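PDB 1H21: split-Soret cytochrome c from Desulfovibrio desulfuricans, which carries two c-type hemes and a probable iron-sulfur cluster per subunit in a heme-sharing homodimer, and may serve electron transport in sulfate reduction. Local coordinates for residues A[33-38]-A[129-134]; A[118-123]-A[137-142]; A[24-29]-A[181-186]; A[91-96]-A[111-116]; A[17-22]-A[62-67]. All coordinates share one frame; numbering follows the deposited sequence.

Contact 1 of 5, residues A[33-38]-A[129-134]; sequences AYDGYW and AAQGVK
Tyr-34 and Gln-131 make the one hydrogen bond of this contact. The backbone N of Gln-131 donates to Tyr-34 OH over 3.1 Å, with 152° at the hydrogen. The donor comes in at the edge of the phenol ring, near its plane. The ring reaches the loop because CG stands opposite the backbone N (chi1 175°), which carries the side chain out from the helix. Tyr-34 OH is also hydrogen-bonded to Glu-169 of helix 165-192, so two partners hold it. Glu-169 takes the backbone N of Val-133 as well, and thereby ties the same loop a second time.

The rest is packing on the indole of Trp-38. Gln-131 CB sits over the five-membered ring, 3.6 Å from its centroid and almost along the ring normal, a CH-pi contact. Tyr-37 CD2 lies on the opposite face, so the indole is held between the two. The Gln-131 chain runs on in the reverse direction to the indole. Its amide is turned about 30° from the ring plane, and OE1 comes within 3.5 Å of Trp-38 CD1. At the far end of the indole, Trp-38 CH2 lies 3.5 Å from Gly-132 CA. Ala-130 packs on the tyrosine hydroxyl, its CA 3.1 Å from Tyr-34 OH.

This is a surface loop docked on helix 26-38 by two aromatic residues one helical turn apart. It lies near the probable [2Fe-2S] site: the Trp-38 side chain is about 8 Å from that of Cys-171, an inferred cluster ligand.

Contact 2 of 5, residues A[118-123]-A[137-142]; sequences VTKLPI and LPMSAS
Leu-121 O is approached by two groups of the facing strand-like segment. Ser-140 N donates to it over 3.0 Å, tilted 18° from the carbonyl plane. Met-139 CA adds a CA-H...O contact of 3.1 Å. The return bond runs from Leu-121 N to Ser-140 O over 3.1 Å and is nearly straight, at 171°. Its donor stands well above the plane of the Ser-140 carbonyl. Together the two bonds make Leu-121 and Ser-140 a hydrogen-bonded antiparallel pair. It is a single bridge and does not extend into a sheet.

Beyond the bridge a water continues the link. It lies 2.7 Å from Thr-119 O, to which it probably donates, and accepts from Ser-142 N over 2.7 Å. The neighbouring Ala-141 CB packs 3.5 Å from Val-118 O.

Met-139 closes the other end. Its CB points toward 118-123, and with CG opposite the carbonyl carbon (chi1 -60°) the chain passes by Pro-122 O. Met-139 CG comes to 3.2 Å from Pro-122 O. The last torsion then bends the chain and brings CE up to Lys-120 CB, while the Lys-120 amine leads away. The peptide before Pro-122 is cis, which turns the chain just after the bridge.

Both segments belong to the long link between helices 102-118 and 147-158. The Leu-121 side chain packs on Trp-115 and Tyr-116 of the first helix and on Leu-174 of helix 165-192. Pro-138 O takes the indole NH of Trp-154, which ties the pair to helix 147-158.

Contact 3 of 5, residues A[24-29]-A[181-186]; sequences LDPKEC and KAAEII
The ring of Pro-26, the nearest thing here to a flat group, packs on two residues of helix 165-192. Its CG lies 3.9 Å from Ala-183 CB and equally far from Glu-184 CG. The Glu-184 chain crosses the proline at about a right angle and touches it with its CG methylene. Phe-180 and Asn-187 of the same helix also meet this ring.

Ala-183 CB lies in the middle of the contact. It sits 3.8 Å from Pro-26 CA and 4.2 Å from Cys-29 SG, one turn further on. Here the first turn of helix 26-38 meets the long helix 165-192 within an all-helical fold, and the small alanine lets the backbones come close, with Pro-26 and Ala-183 CA atoms 5.2 Å apart. Asp-25 is the N-cap of that first turn, and its OD1 accepts a weak bond from Lys-27 N.

Ahead of the helix, Leu-24 reaches across with its CD1 branch. It meets Ile-186 CD1 at 3.6 Å and also touches the CG2 branch of Ile-186. With CG opposite the carbonyl carbon (chi1 -52°), Leu-24 directs this branch at the helix. Its backbone N is hydrogen-bonded to Asn-187, and Met-56 of helix 44-60 packs on its side chain.

Contact 4 of 5, residues A[91-96]-A[111-116]; sequences GAAATF and ELFRWY
Leu-112 carries this contact with one methyl branch. Its CG stands opposite the backbone N (chi1 -180°), which sends the side chain straight out from its helix. A chi2 of 57° then sets CD2 at the tip. That methyl lies 4.0 Å from Ala-92 CB, 4.3 Å from Ala-93 CB and 4.3 Å from Phe-96 CZ. One branch therefore meets three residues of the facing helix.

Phe-113 adds the second touch. Its ring is swung toward the neighbour, and CE1 comes to 4.3 Å from Ala-93 CB.

Phe-96 is folded back along its own helix. One ring face lies over Ala-93 CA and the carbonyl oxygen of Ala-92, and the CZ and CE2 end of the ring reaches Leu-112 CD2. Thr-95 is turned inward on the same helix: its OG1 donates to Ala-92 O over 2.7 Å, in the carbonyl plane. This satisfies the hydroxyl next to apolar surroundings.

The two segments run nearly antiparallel, at 163°, with axes 11.2 Å apart. Helices 87-99 and 102-118 thus form an alpha-alpha hairpin, buried near the centre of the chain. Helix 165-192 packs alongside, with Ala-182 on Ala-92 and Ile-185 on Leu-112. Helix 44-60 meets Thr-95 through Phe-49, Ile-52 and Val-53. From the second subunit, Trp-82 meets the Phe-113 ring edge-to-face.

Contact 5 of 5, residues A[17-22]-A[62-67]; sequences FGWKPH and APYNQF
Pro-63 lays its CG over one face of the Trp-19 indole. This CG makes a CH-pi contact 3.4 Å from the centroid of the five-membered ring, 14° off its normal. The contact belongs to an aromatic cluster of Trp-19, His-22 and Tyr-64 that joins two loops. Trp-19 meets Tyr-64 obliquely, with planes at 78°, and Trp-19 CE3 lies 3.6 Å from Tyr-64 CD2. The far end of the indole reaches Phe-67.

The hydroxyl of Tyr-64 is the polar centre. It donates to Lys-20 O over a short 2.5 Å, in the carbonyl plane and on a lone pair. His-22 NE2 gives it a weak bond of 3.0 Å. A chi1 of -65° turns the imidazole toward the phenol, so that the hydroxyl lies at the edge of the imidazole.

Further out, the peptide before Pro-63 is cis, and residues 64-66 form a short 3-10 turn. Gln-66 N bonds to Pro-63 O within this turn. Val-53 and Met-56 of helix 44-60 and Phe-99 of helix 87-99 pack on Tyr-64. Tyr-60 stacks on His-22, and Pro-68 of the second subunit touches Trp-19. A water completes the polar network: it accepts from Lys-20 N over 2.6 Å and donates to Tyr-64 OH over 2.8 Å.

Overall arrangement
Contact 4 is the core of the set, its centre about 5 Å from that of the chain, and is purely apolar. Contact 3 is partly buried and also apolar, but less deep. The two touch through a salt bridge of Glu-111 and Lys-181. Contacts 1 and 3 both use helix 26-38; contact 3 packs it directly on helix 165-192, which contact 1 meets through Glu-169. Contact 1 lies at the surface and mixes aromatic packing with one hydrogen bond. Contact 2 touches contact 4 through Tyr-116 and lies across the chain's centre from contact 5. Both include a bridging water, but contact 2 is held by backbone bonds and contact 5 by aromatic rings and a tyrosine hydroxyl.

Contact 1 of 5, residues A[33-38]-A[129-134]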
# COMPACT_ATOMS: atom_id res chain seq x y z
N ALA A 33 4.47 14.16 12.62
CA ALA A 33 3.61 13.29 11.81
C ALA A 33 2.19 13.80 11.90
O ALA A 33 1.52 13.96 10.87
CB ALA A 33 3.67 11.83 12.29
N TYR A 34 1.73 14.08 13.12
CA TYR A 34 0.38 14.60 13.35
C TYR A 34 0.20 15.93 12.60
O TYR A 34 -0.83 16.16 11.96
CB TYR A 34 0.13 14.77 14.85
CG TYR A 34 -1.21 15.42 15.20
CD1 TYR A 34 -2.34 14.65 15.46
CD2 TYR A 34 -1.34 16.81 15.23
CE1 TYR A 34 -3.56 15.25 15.75
CE2 TYR A 34 -2.55 17.41 15.51
CZ TYR A 34 -3.66 16.63 15.77
OH TYR A 34 -4.87 17.23 16.00
N ASP A 35 1.21 16.79 12.66
CA ASP A 35 1.15 18.09 11.98
C ASP A 35 1.19 17.90 10.46
O ASP A 35 0.43 18.51 9.71
CB ASP A 35 2.33 18.99 12.41
CG ASP A 35 2.23 19.43 13.87
OD1 ASP A 35 1.16 19.24 14.51
OD2 ASP A 35 3.23 19.99 14.39
N GLY A 36 2.07 17.01 10.03
CA GLY A 36 2.22 16.72 8.62
C GLY A 36 0.93 16.24 8.01
O GLY A 36 0.61 16.63 6.89
N TYR A 37 0.17 15.46 8.79
CA TYR A 37 -1.10 14.89 8.35
C TYR A 37 -2.07 15.96 7.83
O TYR A 37 -2.74 15.77 6.79
CB TYR A 37 -1.73 14.07 9.50
CG TYR A 37 -3.20 13.66 9.28
CD1 TYR A 37 -3.53 12.48 8.60
CD2 TYR A 37 -4.24 14.50 9.69
CE1 TYR A 37 -4.88 12.16 8.33
CE2 TYR A 37 -5.57 14.19 9.43
CZ TYR A 37 -5.89 13.03 8.74
OH TYR A 37 -7.21 12.77 8.45
N TRP A 38 -2.15 17.08 8.55
CA TRP A 38 -3.05 18.16 8.17
C TRP A 38 -2.48 19.05 7.07
O TRP A 38 -3.23 19.60 6.28
CB TRP A 38 -3.38 19.01 9.40
CG TRP A 38 -3.89 18.23 10.55
CD1 TRP A 38 -3.17 17.77 11.60
CD2 TRP A 38 -5.24 17.80 10.76
NE1 TRP A 38 -3.98 17.08 12.47
CE2 TRP A 38 -5.26 17.08 11.98
CE3 TRP A 38 -6.43 17.94 10.05
CZ2 TRP A 38 -6.43 16.50 12.50
CZ3 TRP A 38 -7.61 17.35 10.57
CH2 TRP A 38 -7.59 16.65 11.78
N ALA A 129 -3.46 21.44 20.27
CA ALA A 129 -2.82 21.63 18.97
C ALA A 129 -3.71 20.88 17.98
O ALA A 129 -3.39 20.76 16.79
CB ALA A 129 -1.40 21.05 18.97
N ALA A 130 -4.83 20.35 18.50
CA ALA A 130 -5.80 19.59 17.72
C ALA A 130 -6.31 20.44 16.58
O ALA A 130 -6.83 21.54 16.80
CB ALA A 130 -6.95 19.16 18.60
N GLN A 131 -6.14 19.94 15.35
CA GLN A 131 -6.60 20.68 14.19
C GLN A 131 -7.97 20.23 13.68
O GLN A 131 -8.55 20.91 12.82
CB GLN A 131 -5.57 20.63 13.07
CG GLN A 131 -4.23 21.25 13.46
CD GLN A 131 -3.31 21.38 12.28
OE1 GLN A 131 -2.14 20.98 12.35
NE2 GLN A 131 -3.84 21.95 11.16
N GLY A 132 -8.45 19.09 14.17
CA GLY A 132 -9.76 18.59 13.77
C GLY A 132 -10.77 18.84 14.86
O GLY A 132 -11.62 19.72 14.73
N VAL A 133 -10.74 18.01 15.90
CA VAL A 133 -11.61 18.16 17.06
C VAL A 133 -10.77 17.96 18.32
O VAL A 133 -9.95 17.02 18.41
CB VAL A 133 -12.79 17.16 17.06
CG1 VAL A 133 -13.59 17.28 15.79
CG2 VAL A 133 -12.31 15.73 17.32
N LYS A 134 -10.91 18.88 19.27
CA LYS A 134 -10.16 18.82 20.51
C LYS A 134 -10.85 17.80 21.40
O LYS A 134 -12.07 17.60 21.26
CB LYS A 134 -10.18 20.20 21.18
CG LYS A 134 -8.81 20.88 21.26
CD LYS A 134 -8.98 22.39 21.46
CE LYS A 134 -9.52 23.08 20.21
NZ LYS A 134 -10.18 24.39 20.58

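Contact 2 of 5, residues A[118-123]-A[137-142]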
# COMPACT_ATOMS: atom_id res chain seq x y z
N VAL A 118 -2.94 -5.35 17.00
CA VAL A 118 -3.39 -5.60 18.37
C VAL A 118 -3.51 -4.45 19.35
O VAL A 118 -4.30 -4.53 20.29
CB VAL A 118 -2.56 -6.71 19.04
CG1 VAL A 118 -2.68 -7.99 18.26
CG2 VAL A 118 -1.09 -6.29 19.15
N THR A 119 -2.71 -3.40 19.17
CA THR A 119 -2.74 -2.27 20.09
C THR A 119 -4.02 -1.45 19.97
O THR A 119 -4.54 -1.24 18.87
CB THR A 119 -1.49 -1.37 19.88
OG1 THR A 119 -0.31 -2.14 20.15
CG2 THR A 119 -1.49 -0.17 20.81
N LYS A 120 -4.57 -1.04 21.11
CA LYS A 120 -5.77 -0.21 21.13
C LYS A 120 -5.24 1.18 20.87
O LYS A 120 -4.40 1.68 21.62
CB LYS A 120 -6.45 -0.24 22.49
CG LYS A 120 -6.98 -1.59 22.89
CD LYS A 120 -8.01 -1.41 23.97
CE LYS A 120 -8.52 -2.74 24.43
NZ LYS A 120 -9.82 -2.59 25.15
N LEU A 121 -5.70 1.77 19.77
CA LEU A 121 -5.27 3.11 19.35
C LEU A 121 -6.51 3.98 19.07
O LEU A 121 -7.64 3.47 19.00
CB LEU A 121 -4.42 2.97 18.07
CG LEU A 121 -3.24 1.99 18.10
CD1 LEU A 121 -2.86 1.58 16.69
CD2 LEU A 121 -2.04 2.60 18.84
N PRO A 122 -6.32 5.32 18.99
CA PRO A 122 -5.06 6.05 19.14
C PRO A 122 -4.64 6.18 20.60
O PRO A 122 -5.42 5.97 21.53
CB PRO A 122 -5.41 7.41 18.57
CG PRO A 122 -6.81 7.58 19.04
CD PRO A 122 -7.41 6.25 18.66
N ILE A 123 -3.38 6.54 20.79
CA ILE A 123 -2.79 6.75 22.10
C ILE A 123 -2.41 8.23 22.16
O ILE A 123 -2.67 8.92 23.15
CB ILE A 123 -1.55 5.84 22.26
CG1 ILE A 123 -2.00 4.38 22.38
CG2 ILE A 123 -0.71 6.27 23.44
CD1 ILE A 123 -0.85 3.35 22.40
N LEU A 137 -10.96 10.50 22.30
CA LEU A 137 -11.49 9.62 21.25
C LEU A 137 -11.48 8.17 21.73
O LEU A 137 -10.60 7.78 22.50
CB LEU A 137 -10.71 9.77 19.94
CG LEU A 137 -10.98 11.06 19.15
CD1 LEU A 137 -9.94 11.26 18.05
CD2 LEU A 137 -12.40 11.04 18.59
N PRO A 138 -12.50 7.39 21.35
CA PRO A 138 -12.60 5.98 21.74
C PRO A 138 -11.43 5.25 21.10
O PRO A 138 -11.03 5.58 19.99
CB PRO A 138 -13.91 5.52 21.09
CG PRO A 138 -14.67 6.79 20.87
CD PRO A 138 -13.61 7.75 20.45
N MET A 139 -10.90 4.26 21.79
CA MET A 139 -9.77 3.50 21.27
C MET A 139 -10.24 2.09 20.93
O MET A 139 -11.16 1.57 21.57
CB MET A 139 -8.66 3.42 22.32
CG MET A 139 -8.08 4.75 22.76
SD MET A 139 -7.09 4.56 24.26
CE MET A 139 -6.97 2.79 24.44
N SER A 140 -9.58 1.46 19.96
CA SER A 140 -9.93 0.09 19.57
C SER A 140 -8.79 -0.56 18.82
O SER A 140 -7.87 0.12 18.34
CB SER A 140 -11.21 0.05 18.74
OG SER A 140 -11.10 0.80 17.54
N ALA A 141 -8.79 -1.88 18.81
CA ALA A 141 -7.79 -2.65 18.10
C ALA A 141 -8.46 -3.01 16.78
O ALA A 141 -9.58 -3.53 16.78
CB ALA A 141 -7.43 -3.89 18.88
N SER A 142 -7.79 -2.74 15.67
CA SER A 142 -8.36 -3.01 14.36
C SER A 142 -8.25 -4.47 13.93
O SER A 142 -9.17 -5.00 13.32
CB SER A 142 -7.67 -2.13 13.33
OG SER A 142 -6.26 -2.30 13.41
O HOH W 1 -5.68 -1.20 16.40

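Contact 3 of 5, residues A[24-29]-A[181-186]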
# COMPACT_ATOMS: atom_id res chain seq x y z
N LEU A 24 16.26 8.77 16.00
CA LEU A 24 15.22 9.78 16.00
C LEU A 24 14.63 10.00 17.39
O LEU A 24 14.86 9.21 18.30
CB LEU A 24 14.08 9.33 15.07
CG LEU A 24 14.41 8.89 13.63
CD1 LEU A 24 13.53 7.71 13.21
CD2 LEU A 24 14.29 10.08 12.67
N ASP A 25 13.85 11.07 17.53
CA ASP A 25 13.19 11.35 18.78
C ASP A 25 11.74 10.96 18.53
O ASP A 25 11.01 11.71 17.86
CB ASP A 25 13.23 12.84 19.11
CG ASP A 25 12.48 13.19 20.41
OD1 ASP A 25 11.91 12.29 21.09
OD2 ASP A 25 12.45 14.38 20.76
N PRO A 26 11.32 9.77 19.01
CA PRO A 26 9.94 9.30 18.82
C PRO A 26 8.87 10.37 19.14
O PRO A 26 7.94 10.59 18.33
CB PRO A 26 9.87 8.10 19.76
CG PRO A 26 11.22 7.52 19.64
CD PRO A 26 12.11 8.75 19.73
N LYS A 27 9.01 11.07 20.27
CA LYS A 27 8.05 12.11 20.67
C LYS A 27 7.99 13.20 19.60
O LYS A 27 6.90 13.68 19.24
CB LYS A 27 8.45 12.76 22.01
CG LYS A 27 8.85 11.79 23.15
CD LYS A 27 7.75 10.80 23.59
CE LYS A 27 8.32 9.70 24.52
NZ LYS A 27 9.41 8.86 23.88
N GLU A 28 9.16 13.61 19.12
CA GLU A 28 9.24 14.64 18.09
C GLU A 28 8.52 14.11 16.83
O GLU A 28 7.70 14.80 16.21
CB GLU A 28 10.70 15.00 17.77
CG GLU A 28 10.81 16.21 16.82
CD GLU A 28 12.22 16.46 16.25
OE1 GLU A 28 13.10 15.56 16.30
OE2 GLU A 28 12.42 17.58 15.71
N CYS A 29 8.80 12.85 16.50
CA CYS A 29 8.21 12.21 15.34
C CYS A 29 6.69 12.14 15.39
O CYS A 29 6.02 12.50 14.41
CB CYS A 29 8.80 10.83 15.16
SG CYS A 29 10.43 10.98 14.51
N LYS A 181 5.91 4.68 16.90
CA LYS A 181 6.33 3.28 16.92
C LYS A 181 7.44 2.98 15.91
O LYS A 181 8.40 2.27 16.21
CB LYS A 181 5.13 2.37 16.66
CG LYS A 181 5.49 0.89 16.66
CD LYS A 181 6.14 0.51 17.98
CE LYS A 181 6.48 -0.97 18.03
NZ LYS A 181 7.04 -1.33 19.36
N ALA A 182 7.28 3.48 14.69
CA ALA A 182 8.26 3.26 13.63
C ALA A 182 9.60 3.84 14.06
O ALA A 182 10.65 3.23 13.82
CB ALA A 182 7.80 3.90 12.30
N ALA A 183 9.53 5.01 14.69
CA ALA A 183 10.73 5.70 15.18
C ALA A 183 11.44 4.78 16.17
O ALA A 183 12.62 4.49 15.99
CB ALA A 183 10.36 7.03 15.83
N GLU A 184 10.71 4.23 17.13
CA GLU A 184 11.32 3.33 18.10
C GLU A 184 11.98 2.13 17.44
O GLU A 184 13.06 1.71 17.84
CB GLU A 184 10.31 2.85 19.11
CG GLU A 184 9.70 3.95 19.95
CD GLU A 184 8.96 3.40 21.14
OE1 GLU A 184 8.45 2.26 21.06
OE2 GLU A 184 8.90 4.10 22.18
N ILE A 185 11.31 1.58 16.44
CA ILE A 185 11.84 0.44 15.72
C ILE A 185 13.14 0.83 14.99
O ILE A 185 14.12 0.07 14.99
CB ILE A 185 10.80 -0.07 14.69
CG1 ILE A 185 9.58 -0.60 15.42
CG2 ILE A 185 11.40 -1.17 13.82
CD1 ILE A 185 8.40 -0.88 14.52
N ILE A 186 13.14 2.00 14.36
CA ILE A 186 14.34 2.43 13.65
C ILE A 186 15.49 2.51 14.65
O ILE A 186 16.55 1.92 14.43
CB ILE A 186 14.15 3.79 12.94
CG1 ILE A 186 13.31 3.60 11.66
CG2 ILE A 186 15.51 4.43 12.62
CD1 ILE A 186 12.75 4.90 11.08

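Contact 4 of 5, residues A[91-96]-A[111-116]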
# COMPACT_ATOMS: atom_id res chain seq x y z
N GLY A 91 3.88 4.82 4.83
CA GLY A 91 4.81 5.92 4.97
C GLY A 91 5.95 5.59 5.92
O GLY A 91 7.10 5.90 5.64
N ALA A 92 5.63 4.95 7.04
CA ALA A 92 6.64 4.60 8.03
C ALA A 92 7.51 3.44 7.57
O ALA A 92 8.73 3.51 7.64
CB ALA A 92 6.00 4.29 9.38
N ALA A 93 6.90 2.38 7.06
CA ALA A 93 7.68 1.23 6.64
C ALA A 93 8.55 1.51 5.42
O ALA A 93 9.58 0.89 5.23
CB ALA A 93 6.77 0.05 6.37
N ALA A 94 8.11 2.45 4.58
CA ALA A 94 8.83 2.76 3.36
C ALA A 94 10.19 3.33 3.64
O ALA A 94 11.14 3.10 2.88
CB ALA A 94 8.04 3.73 2.50
N THR A 95 10.27 4.10 4.73
CA THR A 95 11.53 4.73 5.14
C THR A 95 12.61 3.68 5.42
O THR A 95 13.78 3.88 5.10
CB THR A 95 11.36 5.65 6.40
OG1 THR A 95 11.08 4.86 7.55
CG2 THR A 95 10.23 6.62 6.22
N PHE A 96 12.19 2.53 5.94
CA PHE A 96 13.15 1.47 6.26
C PHE A 96 13.91 1.03 5.02
O PHE A 96 15.08 0.61 5.11
CB PHE A 96 12.45 0.24 6.86
CG PHE A 96 11.61 0.53 8.05
CD1 PHE A 96 11.65 1.79 8.68
CD2 PHE A 96 10.78 -0.46 8.56
CE1 PHE A 96 10.88 2.05 9.79
CE2 PHE A 96 10.00 -0.22 9.69
CZ PHE A 96 10.05 1.04 10.30
N GLU A 111 7.04 -6.20 13.12
CA GLU A 111 6.78 -5.63 14.44
C GLU A 111 5.82 -4.44 14.32
O GLU A 111 4.85 -4.32 15.07
CB GLU A 111 8.08 -5.20 15.13
CG GLU A 111 7.87 -4.16 16.21
CD GLU A 111 8.79 -4.31 17.40
OE1 GLU A 111 9.53 -5.31 17.48
OE2 GLU A 111 8.74 -3.41 18.27
N LEU A 112 6.11 -3.54 13.38
CA LEU A 112 5.28 -2.37 13.17
C LEU A 112 3.83 -2.79 12.85
O LEU A 112 2.90 -2.31 13.49
CB LEU A 112 5.86 -1.53 12.03
CG LEU A 112 5.11 -0.27 11.68
CD1 LEU A 112 4.98 0.62 12.91
CD2 LEU A 112 5.85 0.42 10.53
N PHE A 113 3.66 -3.72 11.91
CA PHE A 113 2.34 -4.20 11.49
C PHE A 113 1.59 -5.05 12.54
O PHE A 113 0.40 -4.82 12.76
CB PHE A 113 2.43 -4.95 10.15
CG PHE A 113 2.64 -4.04 8.96
CD1 PHE A 113 3.05 -2.72 9.11
CD2 PHE A 113 2.42 -4.52 7.67
CE1 PHE A 113 3.26 -1.89 8.01
CE2 PHE A 113 2.62 -3.69 6.56
CZ PHE A 113 3.04 -2.38 6.74
N ARG A 114 2.25 -6.01 13.19
CA ARG A 114 1.61 -6.85 14.22
C ARG A 114 1.21 -5.97 15.42
O ARG A 114 0.15 -6.17 16.02
CB ARG A 114 2.56 -7.95 14.69
CG ARG A 114 2.78 -9.01 13.65
CD ARG A 114 3.85 -10.01 14.03
NE ARG A 114 4.16 -10.88 12.90
CZ ARG A 114 5.24 -11.66 12.80
NH1 ARG A 114 6.15 -11.70 13.76
NH2 ARG A 114 5.39 -12.42 11.72
N TRP A 115 2.03 -4.97 15.71
CA TRP A 115 1.76 -4.07 16.80
C TRP A 115 0.47 -3.34 16.51
O TRP A 115 -0.42 -3.27 17.37
CB TRP A 115 2.93 -3.08 16.95
CG TRP A 115 2.60 -1.84 17.74
CD1 TRP A 115 2.56 -1.71 19.10
CD2 TRP A 115 2.22 -0.56 17.21
NE1 TRP A 115 2.19 -0.43 19.45
CE2 TRP A 115 1.97 0.30 18.30
CE3 TRP A 115 2.07 -0.05 15.91
CZ2 TRP A 115 1.58 1.62 18.14
CZ3 TRP A 115 1.68 1.26 15.75
CH2 TRP A 115 1.43 2.09 16.86
N TYR A 116 0.36 -2.82 15.28
CA TYR A 116 -0.82 -2.08 14.84
C TYR A 116 -2.10 -2.90 14.96
O TYR A 116 -3.11 -2.39 15.47
CB TYR A 116 -0.66 -1.56 13.41
CG TYR A 116 -1.81 -0.68 12.98
CD1 TYR A 116 -1.80 0.68 13.24
CD2 TYR A 116 -2.92 -1.23 12.33
CE1 TYR A 116 -2.88 1.49 12.87
CE2 TYR A 116 -3.99 -0.44 11.96
CZ TYR A 116 -3.97 0.92 12.24
OH TYR A 116 -5.04 1.71 11.89

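Contact 5 of 5, residues A[17-22]-A[62-67]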
# COMPACT_ATOMS: atom_id res chain seq x y z
N PHE A 17 19.78 1.20 -0.73
CA PHE A 17 19.83 1.16 0.74
C PHE A 17 21.11 1.82 1.27
O PHE A 17 21.58 1.50 2.35
CB PHE A 17 19.73 -0.30 1.24
CG PHE A 17 18.75 -1.15 0.46
CD1 PHE A 17 19.14 -2.38 -0.06
CD2 PHE A 17 17.46 -0.70 0.18
CE1 PHE A 17 18.27 -3.15 -0.85
CE2 PHE A 17 16.60 -1.47 -0.61
CZ PHE A 17 17.01 -2.70 -1.13
N GLY A 18 21.64 2.77 0.51
CA GLY A 18 22.87 3.43 0.91
C GLY A 18 22.79 4.69 1.76
O GLY A 18 23.80 5.35 1.95
N TRP A 19 21.61 5.07 2.22
CA TRP A 19 21.49 6.25 3.06
C TRP A 19 21.98 5.89 4.48
O TRP A 19 21.92 4.72 4.89
CB TRP A 19 20.03 6.70 3.10
CG TRP A 19 19.53 7.37 1.84
CD1 TRP A 19 20.14 7.37 0.61
CD2 TRP A 19 18.38 8.23 1.72
NE1 TRP A 19 19.46 8.21 -0.25
CE2 TRP A 19 18.38 8.74 0.40
CE3 TRP A 19 17.36 8.62 2.60
CZ2 TRP A 19 17.40 9.64 -0.05
CZ3 TRP A 19 16.38 9.51 2.15
CH2 TRP A 19 16.41 10.01 0.83
N LYS A 20 22.46 6.90 5.22
CA LYS A 20 22.93 6.70 6.59
C LYS A 20 21.78 6.92 7.58
O LYS A 20 21.18 7.99 7.63
CB LYS A 20 24.11 7.65 6.90
CG LYS A 20 24.53 7.73 8.38
CD LYS A 20 26.03 7.99 8.55
CE LYS A 20 26.83 6.75 8.13
NZ LYS A 20 28.28 6.78 8.48
N PRO A 21 21.42 5.87 8.33
CA PRO A 21 20.33 6.05 9.30
C PRO A 21 20.79 6.94 10.46
O PRO A 21 21.98 7.02 10.74
CB PRO A 21 20.03 4.62 9.75
CG PRO A 21 21.37 3.94 9.60
CD PRO A 21 21.88 4.47 8.29
N HIS A 22 19.85 7.66 11.06
CA HIS A 22 20.17 8.53 12.19
C HIS A 22 19.11 8.23 13.24
O HIS A 22 17.97 8.01 12.88
CB HIS A 22 20.04 10.01 11.79
CG HIS A 22 21.03 10.46 10.76
ND1 HIS A 22 22.33 10.79 11.07
CD2 HIS A 22 20.90 10.67 9.43
CE1 HIS A 22 22.96 11.19 9.98
NE2 HIS A 22 22.11 11.13 8.97
N ALA A 62 21.06 16.77 2.89
CA ALA A 62 20.99 15.73 1.86
C ALA A 62 21.49 14.38 2.36
O ALA A 62 22.30 14.32 3.27
CB ALA A 62 21.81 16.15 0.65
N PRO A 63 21.05 13.27 1.74
CA PRO A 63 20.11 13.19 0.61
C PRO A 63 18.64 13.33 1.05
O PRO A 63 17.77 13.68 0.23
CB PRO A 63 20.40 11.80 0.03
CG PRO A 63 20.72 11.01 1.24
CD PRO A 63 21.61 11.94 2.03
N TYR A 64 18.41 13.12 2.34
CA TYR A 64 17.09 13.18 2.97
C TYR A 64 16.25 14.36 2.52
O TYR A 64 15.09 14.21 2.15
CB TYR A 64 17.22 13.22 4.50
CG TYR A 64 18.37 12.38 5.01
CD1 TYR A 64 19.59 12.96 5.33
CD2 TYR A 64 18.25 11.01 5.12
CE1 TYR A 64 20.67 12.19 5.73
CE2 TYR A 64 19.32 10.23 5.52
CZ TYR A 64 20.52 10.83 5.82
OH TYR A 64 21.59 10.05 6.19
N ASN A 65 16.84 15.55 2.53
CA ASN A 65 16.09 16.73 2.15
C ASN A 65 15.88 16.96 0.64
O ASN A 65 15.37 18.03 0.22
CB ASN A 65 16.66 17.98 2.85
CG ASN A 65 17.94 18.53 2.20
OD1 ASN A 65 18.66 17.84 1.46
ND2 ASN A 65 18.23 19.80 2.50
N GLN A 66 16.23 15.97 -0.17
CA GLN A 66 16.05 16.07 -1.62
C GLN A 66 14.84 15.24 -2.07
O GLN A 66 14.50 15.20 -3.26
CB GLN A 66 17.30 15.57 -2.37
CG GLN A 66 18.57 16.38 -2.12
CD GLN A 66 18.43 17.84 -2.52
OE1 GLN A 66 18.27 18.17 -3.70
NE2 GLN A 66 18.48 18.72 -1.52
N PHE A 67 14.20 14.56 -1.12
CA PHE A 67 13.05 13.71 -1.41
C PHE A 67 11.75 14.46 -1.75
O PHE A 67 11.43 15.49 -1.13
CB PHE A 67 12.80 12.76 -0.23
CG PHE A 67 11.91 11.61 -0.57
CD1 PHE A 67 12.46 10.39 -0.98
CD2 PHE A 67 10.52 11.73 -0.48
CE1 PHE A 67 11.65 9.30 -1.29
CE2 PHE A 67 9.69 10.67 -0.79
CZ PHE A 67 10.25 9.44 -1.20
O HOH W 2 22.94 9.14 3.90